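Local atomic coordinates of response regulator FixJ (Bradyrhizobium japonicum, PDB entry 5XSO), a protein that induces expression of nifA and fixK, two regulators of nitrogen-fixation genes, once it has been activated by its partner FixL. Residues 12-17 with 35-40; 17-22 with 41-46; 31-36 with 121-126; 59-64 with 88-93. One frame throughout, in Å; residues are numbered along the deposited sequence.

All four contacts lie in the receiver domain. Contacts 1 and 2 share Ile17 and join strand 16-20 to the segment that follows helix 24-36. Contact 4 pairs the next two strands of the same sheet, 61-65 being the neighbour of 16-20: Tyr18 N of contact 2 is 2.7 Å from Cys61 O of contact 4, a probable hydrogen bond. Contact 3 lies over one face of that sheet. Its centre is about 8 Å from that of contact 1, and Ile126 CG1 comes within 3.6 Å of Leu90 CD1 in contact 4. Asp21 and Asp22 of contact 2 belong to the probable magnesium site with Asp65 and Arg67, and Asp21 OD2 lies 3.5 Å from Met92 CE of contact 4.

Contact 1 of 4, residues 12-17 with 35-40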
# COMPACT_ATOMS: atom_id res chain seq x y z
N THR A 12 9.90 -6.30 -21.53
CA THR A 12 10.04 -4.88 -21.18
C THR A 12 8.85 -4.00 -21.60
O THR A 12 8.52 -3.91 -22.78
CB THR A 12 11.31 -4.29 -21.80
OG1 THR A 12 12.46 -4.90 -21.21
CG2 THR A 12 11.38 -2.79 -21.55
N THR A 13 8.21 -3.34 -20.62
CA THR A 13 7.02 -2.52 -20.87
C THR A 13 7.09 -1.26 -20.02
O THR A 13 7.92 -1.15 -19.11
CB THR A 13 5.71 -3.24 -20.53
OG1 THR A 13 5.62 -3.39 -19.10
CG2 THR A 13 5.64 -4.59 -21.16
N LYS A 14 6.18 -0.32 -20.30
CA LYS A 14 6.11 0.92 -19.55
C LYS A 14 5.42 0.75 -18.20
O LYS A 14 5.22 1.73 -17.48
CB LYS A 14 5.39 2.00 -20.37
CG LYS A 14 6.18 2.44 -21.60
CD LYS A 14 5.51 3.54 -22.42
CE LYS A 14 4.80 4.55 -21.56
NZ LYS A 14 3.66 5.16 -22.31
N GLY A 15 5.04 -0.47 -17.86
CA GLY A 15 4.27 -0.72 -16.66
C GLY A 15 3.21 -1.76 -16.98
O GLY A 15 2.79 -1.93 -18.14
N HIS A 16 2.78 -2.49 -15.96
CA HIS A 16 1.74 -3.50 -16.11
C HIS A 16 0.42 -2.97 -15.57
O HIS A 16 0.39 -2.30 -14.54
CB HIS A 16 2.07 -4.81 -15.40
CG HIS A 16 1.35 -5.97 -15.99
ND1 HIS A 16 1.76 -6.57 -17.16
CD2 HIS A 16 0.18 -6.56 -15.64
CE1 HIS A 16 0.90 -7.53 -17.48
NE2 HIS A 16 -0.06 -7.54 -16.58
N ILE A 17 -0.68 -3.26 -16.28
CA ILE A 17 -2.01 -2.76 -15.92
C ILE A 17 -2.92 -3.94 -15.62
O ILE A 17 -2.97 -4.89 -16.41
CB ILE A 17 -2.63 -1.90 -17.03
CG1 ILE A 17 -1.64 -0.87 -17.62
CG2 ILE A 17 -3.96 -1.18 -16.52
CD1 ILE A 17 -1.06 0.05 -16.54
N ASP A 35 -2.00 -1.35 -24.99
CA ASP A 35 -0.92 -1.95 -25.76
C ASP A 35 -0.28 -0.91 -26.67
O ASP A 35 0.95 -0.86 -26.80
CB ASP A 35 -1.42 -3.12 -26.59
CG ASP A 35 -0.25 -3.80 -27.33
OD1 ASP A 35 0.66 -4.31 -26.67
OD2 ASP A 35 -0.23 -3.69 -28.56
N SER A 36 -1.11 -0.08 -27.33
CA SER A 36 -0.56 0.96 -28.21
C SER A 36 0.32 1.93 -27.45
O SER A 36 1.26 2.48 -28.03
CB SER A 36 -1.65 1.74 -28.95
OG SER A 36 -2.57 0.86 -29.59
N ALA A 37 0.03 2.15 -26.18
CA ALA A 37 0.87 3.01 -25.38
C ALA A 37 2.10 2.30 -24.82
O ALA A 37 2.92 2.94 -24.16
CB ALA A 37 0.03 3.64 -24.27
N GLY A 38 2.22 0.99 -24.99
CA GLY A 38 3.40 0.29 -24.54
C GLY A 38 3.31 -0.36 -23.17
O GLY A 38 4.33 -0.82 -22.65
N PHE A 39 2.12 -0.46 -22.59
CA PHE A 39 1.94 -1.15 -21.30
C PHE A 39 1.68 -2.64 -21.48
O PHE A 39 1.06 -3.04 -22.46
CB PHE A 39 0.72 -0.54 -20.58
CG PHE A 39 0.95 0.87 -20.18
CD1 PHE A 39 0.41 1.90 -20.93
CD2 PHE A 39 1.72 1.17 -19.04
CE1 PHE A 39 0.61 3.19 -20.59
CE2 PHE A 39 1.91 2.48 -18.67
CZ PHE A 39 1.37 3.50 -19.42
N GLY A 40 2.04 -3.43 -20.49
CA GLY A 40 1.51 -4.79 -20.38
C GLY A 40 0.16 -4.82 -19.66
O GLY A 40 -0.13 -3.96 -18.82
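Lys14 arches over Phe39 and takes hold of two successive carbonyls at the end of the helix. Its CB stands above one face of the phenyl ring as a CH-pi contact, 4.3 Å from the centroid. The bend at chi3 (37°) brings NZ round to Ala37 O, to which it donates at 3.0 Å, in the carbonyl plane; the long aliphatic chain with a charged end suits a ring beside a helix C-terminus. Lys14 N gives Gly38 O an almost straight bond (176°), although it comes from above that carbonyl's plane. At the edge of the Phe39 ring CD2 lies 3.4 Å from Gly15 O, while Ile17 CG1 rests 3.8 Å from Phe39 CB. Were Phe39 an alanine, Lys14 CB and Ile17 would probably lose the ring they share, and a gap would open under the lysine chain. The His16 ring lays one face against the Gly40 backbone, with ND1 3.4 Å from Gly40 C, and a side chain at Gly40 would collide with it. His16 NE2 itself bonds to Thr42 OG1. Thr13, whose CB also touches Gly38 O, accepts from Gly15 N through OG1 (3.2 Å), an ST turn that shapes the approach to the strand, and Gly38, with positive phi, ends the helix in a Schellman motif. Gly40 N to Gly15 O and Ile17 N to Gly40 O (2.7 Å) flank His16 in the first parallel bridge of strands 16-20 and 40-44, while helix 119-138 meets Ala37 and Phe39 through Thr123 and strand 61-65 lies against Ile17.

Contact 2 of 4, residues 17-22 with 41-46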
# COMPACT_ATOMS: atom_id res chain seq x y z
N ILE A 17 -0.68 -3.26 -16.28
CA ILE A 17 -2.01 -2.76 -15.92
C ILE A 17 -2.92 -3.94 -15.62
O ILE A 17 -2.97 -4.89 -16.41
CB ILE A 17 -2.63 -1.90 -17.03
CG1 ILE A 17 -1.64 -0.87 -17.62
CG2 ILE A 17 -3.96 -1.18 -16.52
CD1 ILE A 17 -1.06 0.05 -16.54
N TYR A 18 -3.65 -3.89 -14.51
CA TYR A 18 -4.62 -4.92 -14.19
C TYR A 18 -5.99 -4.30 -14.44
O TYR A 18 -6.44 -3.44 -13.67
CB TYR A 18 -4.46 -5.40 -12.75
CG TYR A 18 -3.14 -6.09 -12.51
CD1 TYR A 18 -2.83 -7.27 -13.19
CD2 TYR A 18 -2.18 -5.52 -11.68
CE1 TYR A 18 -1.61 -7.90 -13.01
CE2 TYR A 18 -0.92 -6.16 -11.48
CZ TYR A 18 -0.65 -7.33 -12.16
OH TYR A 18 0.57 -7.96 -12.02
N VAL A 19 -6.66 -4.74 -15.50
CA VAL A 19 -7.98 -4.20 -15.88
C VAL A 19 -9.07 -5.06 -15.25
O VAL A 19 -9.08 -6.29 -15.43
CB VAL A 19 -8.15 -4.17 -17.40
CG1 VAL A 19 -9.59 -3.77 -17.80
CG2 VAL A 19 -7.12 -3.19 -18.04
N ILE A 20 -10.03 -4.41 -14.58
CA ILE A 20 -11.13 -5.12 -13.94
C ILE A 20 -12.41 -4.51 -14.47
O ILE A 20 -12.74 -3.35 -14.15
CB ILE A 20 -11.10 -5.02 -12.41
CG1 ILE A 20 -9.76 -5.53 -11.86
CG2 ILE A 20 -12.27 -5.80 -11.86
CD1 ILE A 20 -9.60 -5.30 -10.33
N ASP A 21 -13.12 -5.24 -15.34
CA ASP A 21 -14.33 -4.66 -15.92
C ASP A 21 -15.21 -5.80 -16.39
O ASP A 21 -14.73 -6.70 -17.06
CB ASP A 21 -14.03 -3.72 -17.09
CG ASP A 21 -15.16 -2.75 -17.37
OD1 ASP A 21 -16.35 -3.18 -17.41
OD2 ASP A 21 -14.88 -1.55 -17.49
N ASP A 22 -16.47 -5.79 -15.97
CA ASP A 22 -17.28 -6.90 -16.48
C ASP A 22 -17.80 -6.64 -17.89
O ASP A 22 -18.43 -7.53 -18.47
CB ASP A 22 -18.44 -7.20 -15.51
CG ASP A 22 -19.44 -6.10 -15.43
OD1 ASP A 22 -19.04 -4.90 -15.39
OD2 ASP A 22 -20.65 -6.44 -15.39
N VAL A 41 -0.67 -5.81 -19.99
CA VAL A 41 -2.07 -5.86 -19.52
C VAL A 41 -2.48 -7.27 -19.11
O VAL A 41 -2.15 -8.26 -19.78
CB VAL A 41 -3.05 -5.34 -20.60
CG1 VAL A 41 -4.45 -5.16 -20.01
CG2 VAL A 41 -2.60 -3.98 -21.18
N THR A 42 -3.18 -7.38 -17.98
CA THR A 42 -3.86 -8.60 -17.55
C THR A 42 -5.29 -8.22 -17.22
O THR A 42 -5.52 -7.19 -16.58
CB THR A 42 -3.20 -9.23 -16.32
OG1 THR A 42 -1.83 -9.55 -16.60
CG2 THR A 42 -3.93 -10.54 -15.91
N LEU A 43 -6.27 -9.00 -17.67
CA LEU A 43 -7.66 -8.54 -17.57
C LEU A 43 -8.46 -9.49 -16.70
O LEU A 43 -8.22 -10.70 -16.71
CB LEU A 43 -8.31 -8.44 -18.96
CG LEU A 43 -7.55 -7.38 -19.77
CD1 LEU A 43 -6.52 -8.04 -20.66
CD2 LEU A 43 -8.45 -6.38 -20.55
N PHE A 44 -9.43 -8.95 -15.98
CA PHE A 44 -10.32 -9.76 -15.17
C PHE A 44 -11.77 -9.35 -15.44
O PHE A 44 -12.07 -8.15 -15.53
CB PHE A 44 -9.98 -9.59 -13.68
CG PHE A 44 -8.57 -9.94 -13.34
CD1 PHE A 44 -8.26 -11.23 -12.93
CD2 PHE A 44 -7.56 -9.00 -13.45
CE1 PHE A 44 -6.95 -11.57 -12.61
CE2 PHE A 44 -6.26 -9.32 -13.13
CZ PHE A 44 -5.95 -10.61 -12.71
N ASP A 45 -12.65 -10.32 -15.62
CA ASP A 45 -14.05 -9.98 -15.80
C ASP A 45 -14.85 -10.24 -14.53
O ASP A 45 -16.04 -9.92 -14.47
CB ASP A 45 -14.63 -10.75 -16.99
CG ASP A 45 -14.46 -12.25 -16.87
OD1 ASP A 45 -14.57 -12.79 -15.74
OD2 ASP A 45 -14.23 -12.91 -17.90
N ASP A 46 -14.20 -10.82 -13.52
CA ASP A 46 -14.84 -11.32 -12.32
C ASP A 46 -14.11 -10.76 -11.12
O ASP A 46 -12.88 -10.86 -11.03
CB ASP A 46 -14.82 -12.85 -12.28
CG ASP A 46 -15.48 -13.41 -11.03
OD1 ASP A 46 -16.29 -12.69 -10.40
OD2 ASP A 46 -15.16 -14.56 -10.65
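Tyr18 and Phe44 run alongside one another in the same direction, and Tyr18 CD1 lies in the plane of the Phe44 ring at its edge, 4.0 Å from CE2. Another part of that edge, CD2, is 3.7 Å from Val19 O. Thr42 CB sits at the edge of the tyrosine ring, 3.7 Å from CD1. Two more rings join outside the pair: the His16 ring meets Tyr18 with planes about 55° apart, and Phe50 of helix 47-53 meets Phe44 edge-to-face. Tyr18 OH bonds to Ser58 O. These aromatics line one face of a parallel pair whose strands are joined through helix 24-36, a beta-alpha-beta crossover of the CheY-like receiver fold. On the opposite face Val19, compact and beta-branched as suits an interior strand, meets Val41 CG1 through CG2 at 3.9 Å and Leu43 CD2 through CB. With CG1 opposite N (chi1 173°), CG2 is left on the N side, facing Val41. Between the faces run four bonds nearly along the C=O axis, among them Phe44 N to Val19 O at 2.7 Å. The last, Asp21 N to Phe44 O at 3.1 Å, holds the strand end where Asp21 and Asp22 probably bind magnesium; Asp21 OD1 also accepts from Asp23 N.

Contact 3 of 4, residues 31-36 with 121-126; sequences NFLLDS and RLTAMI
Where Leu33 and Leu34 face Leu122, Thr123 and Ile126, the helix segments 31-36 and 121-126 stand 10.6 Å apart at their axes and cross at -59°, a wide separation that only side-chain ends bridge. Leu34 meets Ile126 at about a right angle, methyl to methyl, with CD2 3.6 Å from CD1. In Leu34, chi1 of -66° swings CG away from the carbonyl carbon, and CD2, the branch turned off the line of the chain, reaches the other helix while CD1 continues that line. The same CD2 methyl lies more loosely beside Thr123 CG2, at 4.2 Å. Leu33 sends CD1 past that threonine methyl in the opposite direction, 3.9 Å away, and crosses Leu122 at about a right angle, CD1 to CD2 at 4.2 Å. Thr123 suits a seam that is apolar on one side: its methyl is turned to the leucines, while OG1 has weak hydrogen bonds within reach, to Asp119 O or Asp120 O, earlier in the chain. No hydrogen bond crosses the gap, so dispersion and the exclusion of water from branched aliphatic side chains hold the helices together. Towards the sheet, Leu34 rests on Ile17, Val19 and Val41 and Ile126 on Ile17; Leu122 meets Leu113, and the loop residues Phe39 and Phe117 meet Ile126 and Leu122. Helices 24-36 and 119-138, the first and last of the receiver domain, thus lie together on one face of its five-stranded parallel sheet, as in the CheY-like alpha-beta-alpha sandwich.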
# COMPACT_ATOMS: atom_id res chain seq x y z
N ASN A 31 -7.74 -3.05 -23.56
CA ASN A 31 -6.67 -3.96 -24.00
C ASN A 31 -5.93 -3.30 -25.16
O ASN A 31 -4.70 -3.18 -25.16
CB ASN A 31 -7.30 -5.31 -24.39
CG ASN A 31 -6.36 -6.54 -24.19
OD1 ASN A 31 -5.23 -6.42 -23.74
ND2 ASN A 31 -6.85 -7.74 -24.56
N PHE A 32 -6.69 -2.83 -26.14
CA PHE A 32 -6.06 -2.30 -27.35
C PHE A 32 -5.28 -1.01 -27.06
O PHE A 32 -4.10 -0.89 -27.44
CB PHE A 32 -7.11 -2.09 -28.44
CG PHE A 32 -6.50 -1.89 -29.80
CD1 PHE A 32 -6.32 -0.60 -30.31
CD2 PHE A 32 -6.05 -3.01 -30.54
CE1 PHE A 32 -5.71 -0.43 -31.61
CE2 PHE A 32 -5.42 -2.85 -31.84
CZ PHE A 32 -5.27 -1.56 -32.35
N LEU A 33 -5.92 -0.03 -26.43
CA LEU A 33 -5.26 1.26 -26.25
C LEU A 33 -4.05 1.18 -25.30
O LEU A 33 -3.13 2.00 -25.42
CB LEU A 33 -6.26 2.30 -25.71
CG LEU A 33 -6.66 2.33 -24.23
CD1 LEU A 33 -5.68 3.13 -23.32
CD2 LEU A 33 -8.12 2.95 -24.04
N LEU A 34 -4.08 0.31 -24.29
CA LEU A 34 -2.93 0.25 -23.40
C LEU A 34 -1.73 -0.37 -24.13
O LEU A 34 -0.58 0.02 -23.91
CB LEU A 34 -3.31 -0.57 -22.17
CG LEU A 34 -4.39 0.14 -21.30
CD1 LEU A 34 -4.88 -0.86 -20.23
CD2 LEU A 34 -3.81 1.37 -20.68
N ASP A 35 -2.00 -1.35 -24.99
CA ASP A 35 -0.92 -1.95 -25.76
C ASP A 35 -0.28 -0.91 -26.67
O ASP A 35 0.95 -0.86 -26.80
CB ASP A 35 -1.42 -3.12 -26.59
CG ASP A 35 -0.25 -3.80 -27.33
OD1 ASP A 35 0.66 -4.31 -26.67
OD2 ASP A 35 -0.23 -3.69 -28.56
N SER A 36 -1.11 -0.08 -27.33
CA SER A 36 -0.56 0.96 -28.21
C SER A 36 0.32 1.93 -27.45
O SER A 36 1.26 2.48 -28.03
CB SER A 36 -1.65 1.74 -28.95
OG SER A 36 -2.57 0.86 -29.59
N ARG A 121 -5.85 10.52 -21.80
CA ARG A 121 -6.09 10.91 -20.43
C ARG A 121 -5.84 9.74 -19.48
O ARG A 121 -5.26 9.91 -18.40
CB ARG A 121 -7.51 11.44 -20.27
CG ARG A 121 -7.86 11.85 -18.85
CD ARG A 121 -7.69 13.28 -18.65
NE ARG A 121 -8.53 13.76 -17.55
CZ ARG A 121 -8.10 13.89 -16.30
NH1 ARG A 121 -6.85 13.56 -15.99
NH2 ARG A 121 -8.92 14.34 -15.35
N LEU A 122 -6.27 8.53 -19.88
CA LEU A 122 -6.00 7.35 -19.06
C LEU A 122 -4.50 7.09 -19.00
O LEU A 122 -3.95 6.86 -17.92
CB LEU A 122 -6.70 6.12 -19.63
CG LEU A 122 -6.48 4.81 -18.86
CD1 LEU A 122 -6.77 4.97 -17.32
CD2 LEU A 122 -7.34 3.71 -19.54
N THR A 123 -3.81 7.11 -20.15
CA THR A 123 -2.42 6.66 -20.09
C THR A 123 -1.56 7.67 -19.33
O THR A 123 -0.69 7.27 -18.55
CB THR A 123 -1.86 6.37 -21.50
OG1 THR A 123 -2.09 7.48 -22.34
CG2 THR A 123 -2.51 5.10 -22.13
N ALA A 124 -1.85 8.97 -19.45
CA ALA A 124 -1.16 9.95 -18.62
C ALA A 124 -1.45 9.75 -17.14
O ALA A 124 -0.58 9.97 -16.28
CB ALA A 124 -1.58 11.37 -19.01
N MET A 125 -2.69 9.40 -16.80
CA MET A 125 -3.00 9.18 -15.39
C MET A 125 -2.28 7.95 -14.88
O MET A 125 -1.84 7.93 -13.72
CB MET A 125 -4.52 9.04 -15.23
CG MET A 125 -5.02 8.86 -13.80
SD MET A 125 -6.86 8.79 -13.86
CE MET A 125 -7.24 10.49 -14.23
N ILE A 126 -2.19 6.91 -15.70
CA ILE A 126 -1.48 5.70 -15.29
C ILE A 126 -0.02 6.02 -15.07
O ILE A 126 0.59 5.55 -14.10
CB ILE A 126 -1.65 4.59 -16.35
CG1 ILE A 126 -3.09 4.04 -16.33
CG2 ILE A 126 -0.57 3.45 -16.13
CD1 ILE A 126 -3.42 3.16 -17.63

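Contact 4 of 4, residues 59-64 with 88-93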
# COMPACT_ATOMS: atom_id res chain seq x y z
N PHE A 59 3.99 -6.02 -9.42
CA PHE A 59 3.54 -4.63 -9.30
C PHE A 59 2.93 -4.11 -10.59
O PHE A 59 3.43 -4.35 -11.69
CB PHE A 59 4.71 -3.73 -8.91
CG PHE A 59 4.33 -2.29 -8.82
CD1 PHE A 59 3.59 -1.81 -7.76
CD2 PHE A 59 4.69 -1.40 -9.83
CE1 PHE A 59 3.24 -0.45 -7.68
CE2 PHE A 59 4.36 -0.08 -9.78
CZ PHE A 59 3.61 0.43 -8.70
N GLY A 60 1.81 -3.40 -10.46
CA GLY A 60 1.22 -2.73 -11.60
C GLY A 60 0.09 -1.85 -11.14
O GLY A 60 -0.20 -1.73 -9.95
N CYS A 61 -0.55 -1.21 -12.10
CA CYS A 61 -1.61 -0.26 -11.81
C CYS A 61 -2.95 -0.95 -12.07
O CYS A 61 -3.14 -1.58 -13.12
CB CYS A 61 -1.48 0.99 -12.69
SG CYS A 61 -2.71 2.28 -12.40
N VAL A 62 -3.88 -0.81 -11.14
CA VAL A 62 -5.23 -1.35 -11.31
C VAL A 62 -6.13 -0.29 -11.94
O VAL A 62 -6.15 0.87 -11.50
CB VAL A 62 -5.80 -1.85 -9.97
CG1 VAL A 62 -7.22 -2.37 -10.15
CG2 VAL A 62 -4.88 -2.90 -9.35
N VAL A 63 -6.89 -0.68 -12.97
CA VAL A 63 -7.88 0.20 -13.58
C VAL A 63 -9.21 -0.55 -13.53
O VAL A 63 -9.37 -1.58 -14.21
CB VAL A 63 -7.51 0.57 -15.03
CG1 VAL A 63 -8.63 1.38 -15.67
CG2 VAL A 63 -6.17 1.35 -15.07
N SER A 64 -10.16 -0.10 -12.67
CA SER A 64 -11.33 -0.90 -12.37
C SER A 64 -12.60 -0.09 -12.54
O SER A 64 -12.64 1.11 -12.22
CB SER A 64 -11.26 -1.44 -10.93
OG SER A 64 -12.44 -2.14 -10.54
N PRO A 88 -1.26 1.10 -7.19
CA PRO A 88 -2.20 2.22 -7.32
C PRO A 88 -3.47 1.77 -8.04
O PRO A 88 -3.44 0.90 -8.92
CB PRO A 88 -1.42 3.25 -8.16
CG PRO A 88 -0.47 2.43 -9.00
CD PRO A 88 -0.12 1.20 -8.14
N ILE A 89 -4.59 2.39 -7.67
CA ILE A 89 -5.87 2.04 -8.28
C ILE A 89 -6.54 3.28 -8.90
O ILE A 89 -6.72 4.31 -8.23
CB ILE A 89 -6.83 1.40 -7.25
CG1 ILE A 89 -6.17 0.16 -6.63
CG2 ILE A 89 -8.16 1.05 -7.97
CD1 ILE A 89 -6.79 -0.25 -5.27
N LEU A 90 -6.93 3.16 -10.18
CA LEU A 90 -7.75 4.16 -10.85
C LEU A 90 -9.16 3.59 -11.07
O LEU A 90 -9.31 2.41 -11.42
CB LEU A 90 -7.15 4.53 -12.23
CG LEU A 90 -5.67 4.90 -12.20
CD1 LEU A 90 -5.21 5.21 -13.64
CD2 LEU A 90 -5.49 6.16 -11.27
N ILE A 91 -10.17 4.43 -10.88
CA ILE A 91 -11.57 4.03 -10.94
C ILE A 91 -12.22 4.66 -12.16
O ILE A 91 -12.15 5.89 -12.33
CB ILE A 91 -12.32 4.46 -9.66
CG1 ILE A 91 -11.68 3.82 -8.41
CG2 ILE A 91 -13.81 4.18 -9.80
CD1 ILE A 91 -11.79 2.33 -8.40
N MET A 92 -12.83 3.82 -13.02
CA MET A 92 -13.62 4.27 -14.17
C MET A 92 -15.09 4.31 -13.77
O MET A 92 -15.57 3.41 -13.09
CB MET A 92 -13.46 3.33 -15.38
CG MET A 92 -12.03 3.11 -15.75
SD MET A 92 -12.03 2.01 -17.20
CE MET A 92 -12.26 0.47 -16.34
N THR A 93 -15.81 5.36 -14.17
CA THR A 93 -17.16 5.52 -13.65
C THR A 93 -18.02 6.30 -14.64
O THR A 93 -17.54 7.23 -15.31
CB THR A 93 -17.17 6.25 -12.26
OG1 THR A 93 -18.52 6.39 -11.79
CG2 THR A 93 -16.54 7.67 -12.35
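Val63 and Met92 cross at about a right angle, with Val63 CG1 against the thioether: SD and CE are each 3.8 Å from it. A bend at chi3 (-80°) folds the methionine methyl back over the strand, where CE also touches Asp21 of the probable magnesium site. Losing the thioether to an alanine is likely to leave a gap between Val63 CG1 and Asp21. Val62 and Ile89 instead project in parallel from neighbouring strands, with CB 3.9 Å from CG1; beta-branched residues like these suit strands. On the face opposite Val62, Cys61 SG nestles between Leu90 CG at 4.0 Å and Pro88 CG, a small, apolar side chain that lies between them without pushing the strands apart. Strands 61-65 and 89-93 are parallel and linked by helix 73-82, a beta-alpha-beta unit of the receiver fold. Helices cover both faces: Leu90 packs on Met125 and Ile126 of helix 119-138, whereas Ile91 packs on Ala101 and Ala104 of helix 98-106. Backbone bonds fix the register. Leu90 N reaches Val62 O at 2.8 Å almost straight (176°), and Ser64 links the strands twice, giving its N-H to Leu90 O and its carbonyl to Met92 N. Pro88, having no N-H, suits the strand's entrance, where it accepts from Val62 N through its O at 2.8 Å. There the Phe59 and Pro88 side chains cross at about a right angle, CE1 3.8 Å from CD.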